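PDB 2YV7: chloride intracellular channel Clic from Drosophila melanogaster, which may switch from a soluble globular form to a membrane-inserted one that forms a pH-dependent chloride channel, and may influence sensitivity to ethanol. Local coordinates for residues Pro180-Gln183 and His184-Val187. Residues are numbered along the deposited sequence; the frame is centred on the assembly and turned at random.
Sequences PRLQ and HIRV
His184 meets Pro180 one turn back on the helix 173-193, where the carbonyl oxygen of the proline takes two donors from the same residue. The backbone bond, His184 N to Pro180 O, is 3.1 Å long. The second, from His184 ND1 to Pro180 O at 3.2 Å, is weak, bent to 130° at the hydrogen. With CG beside the backbone N (chi1 -80°), the ring swings back toward the preceding turn, where ND1 meets that oxygen, while NE2 makes the clearer ring bond, to Ala39 O. A phenylalanine here would probably leave Ala39 O without this donor and Pro180 O with the backbone bond alone. The tight part is the backbone core: Ile185 N to Arg181 O, Arg186 N to Leu182 O and Val187 N to Gln183 O are each 2.9 Å. Ile185 CG1 also lies against Arg181 O at 3.3 Å. Side chains pack more loosely: Leu182 CD2 only approaches Ile185 CD1 at 4.4 Å, and Val187 CG2 lies 3.8 Å from Gln183 NE2. Even this looser side is buried, between helices 202-212 and 224-235, and Gln183 OE1 bonds Tyr212 OH there. Two donating ring nitrogens would require a doubly protonated imidazole, which the paired carbonyls may favour; His184 thus ties a buried turn of this GST-like fold to the chain just before helix 41-55, most of which lies in the segment predicted to cross the membrane after insertion.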
ATOM      1  N   PRO A 180       2.158  -1.055   2.294  1.00 22.05           N
ATOM      2  CA  PRO A 180       0.812  -0.675   2.781  1.00 24.07           C
ATOM      3  C   PRO A 180       0.246  -1.687   3.820  1.00 24.15           C
ATOM      4  O   PRO A 180      -0.271  -1.285   4.876  1.00 19.81           O
ATOM      5  CB  PRO A 180      -0.035  -0.608   1.498  1.00 25.48           C
ATOM      6  CG  PRO A 180       0.947  -0.329   0.388  1.00 19.59           C
ATOM      7  CD  PRO A 180       2.177  -1.136   0.798  1.00 20.77           C
ATOM      8  N   ARG A 181       0.516  -2.997   3.619  1.00 18.54           N
ATOM      9  CA  ARG A 181       0.005  -3.964   4.644  1.00 19.06           C
ATOM     10  C   ARG A 181       0.753  -3.819   5.979  1.00 20.09           C
ATOM     11  O   ARG A 181       0.161  -3.930   7.003  1.00 21.73           O
ATOM     12  CB  ARG A 181       0.094  -5.405   4.093  1.00 21.70           C
ATOM     13  CG  ARG A 181      -0.913  -5.613   2.952  1.00 19.78           C
ATOM     14  CD  ARG A 181      -0.402  -6.727   1.979  1.00 22.93           C
ATOM     15  NE  ARG A 181      -1.552  -6.960   1.109  1.00 23.03           N
ATOM     16  CZ  ARG A 181      -1.916  -6.141   0.099  1.00 26.10           C
ATOM     17  NH1 ARG A 181      -1.180  -5.071  -0.183  1.00 22.60           N
ATOM     18  NH2 ARG A 181      -3.006  -6.431  -0.619  1.00 26.17           N
ATOM     19  N   LEU A 182       2.067  -3.534   5.984  1.00 18.15           N
ATOM     20  CA  LEU A 182       2.803  -3.294   7.228  1.00 19.91           C
ATOM     21  C   LEU A 182       2.236  -2.091   7.980  1.00 22.65           C
ATOM     22  O   LEU A 182       2.017  -2.123   9.221  1.00 20.97           O
ATOM     23  CB  LEU A 182       4.295  -3.080   6.907  1.00 19.42           C
ATOM     24  CG  LEU A 182       5.040  -4.325   6.408  1.00 19.94           C
ATOM     25  CD1 LEU A 182       6.456  -3.929   6.244  1.00 20.67           C
ATOM     26  CD2 LEU A 182       5.018  -5.404   7.597  1.00 20.51           C
ATOM     27  N   GLN A 183       1.877  -1.080   7.234  1.00 21.56           N
ATOM     28  CA  GLN A 183       1.260   0.090   7.870  1.00 20.83           C
ATOM     29  C   GLN A 183      -0.133  -0.217   8.478  1.00 19.93           C
ATOM     30  O   GLN A 183      -0.357   0.195   9.637  1.00 23.50           O
ATOM     31  CB  GLN A 183       1.187   1.246   6.833  1.00 21.37           C
ATOM     32  CG  GLN A 183       0.738   2.568   7.536  1.00 20.40           C
ATOM     33  CD  GLN A 183       1.845   3.190   8.414  1.00 27.29           C
ATOM     34  OE1 GLN A 183       2.924   2.644   8.536  1.00 23.52           O
ATOM     35  NE2 GLN A 183       1.567   4.388   9.012  1.00 26.99           N
ATOM     36  N   HIS A 184      -1.021  -0.999   7.830  1.00 17.91           N
ATOM     37  CA  HIS A 184      -2.304  -1.352   8.447  1.00 22.54           C
ATOM     38  C   HIS A 184      -2.048  -2.246   9.661  1.00 19.93           C
ATOM     39  O   HIS A 184      -2.690  -2.129  10.667  1.00 21.80           O
ATOM     40  CB  HIS A 184      -3.156  -2.119   7.434  1.00 22.82           C
ATOM     41  CG  HIS A 184      -3.859  -1.253   6.430  1.00 23.26           C
ATOM     42  ND1 HIS A 184      -3.207  -0.276   5.687  1.00 24.28           N
ATOM     43  CD2 HIS A 184      -5.123  -1.308   5.952  1.00 20.85           C
ATOM     44  CE1 HIS A 184      -4.093   0.316   4.883  1.00 21.89           C
ATOM     45  NE2 HIS A 184      -5.229  -0.342   4.972  1.00 24.14           N
ATOM     46  N   ILE A 185      -1.076  -3.158   9.547  1.00 17.23           N
ATOM     47  CA  ILE A 185      -0.685  -4.007  10.704  1.00 17.63           C
ATOM     48  C   ILE A 185      -0.294  -3.148  11.899  1.00 20.18           C
ATOM     49  O   ILE A 185      -0.866  -3.381  12.970  1.00 22.38           O
ATOM     50  CB  ILE A 185       0.441  -4.978  10.333  1.00 22.04           C
ATOM     51  CG1 ILE A 185      -0.106  -6.103   9.421  1.00 21.91           C
ATOM     52  CG2 ILE A 185       1.000  -5.677  11.587  1.00 24.99           C
ATOM     53  CD1 ILE A 185       1.083  -6.940   8.786  1.00 23.02           C
ATOM     54  N   ARG A 186       0.587  -2.178  11.711  1.00 20.42           N
ATOM     55  CA  ARG A 186       1.032  -1.305  12.796  1.00 25.08           C
ATOM     56  C   ARG A 186      -0.152  -0.540  13.336  1.00 24.01           C
ATOM     57  O   ARG A 186      -0.423  -0.577  14.545  1.00 24.23           O
ATOM     58  CB  ARG A 186       2.104  -0.307  12.350  1.00 22.78           C
ATOM     59  CG  ARG A 186       3.443  -0.906  12.003  1.00 24.86           C
ATOM     60  CD  ARG A 186       4.497   0.175  11.986  1.00 29.09           C
ATOM     61  NE  ARG A 186       4.735   0.758  13.327  1.00 28.65           N
ATOM     62  CZ  ARG A 186       5.544   1.798  13.533  1.00 26.98           C
ATOM     63  NH1 ARG A 186       6.169   2.453  12.520  1.00 24.24           N
ATOM     64  NH2 ARG A 186       5.709   2.199  14.783  1.00 28.31           N
ATOM     65  N   VAL A 187      -0.874   0.159  12.462  1.00 23.34           N
ATOM     66  CA  VAL A 187      -1.909   1.106  12.965  1.00 22.71           C
ATOM     67  C   VAL A 187      -3.139   0.404  13.530  1.00 21.99           C
ATOM     68  O   VAL A 187      -3.567   0.684  14.666  1.00 22.83           O
ATOM     69  CB  VAL A 187      -2.263   2.123  11.829  1.00 20.72           C
ATOM     70  CG1 VAL A 187      -3.426   2.993  12.233  1.00 24.32           C
ATOM     71  CG2 VAL A 187      -0.992   2.975  11.480  1.00 23.94           C
TER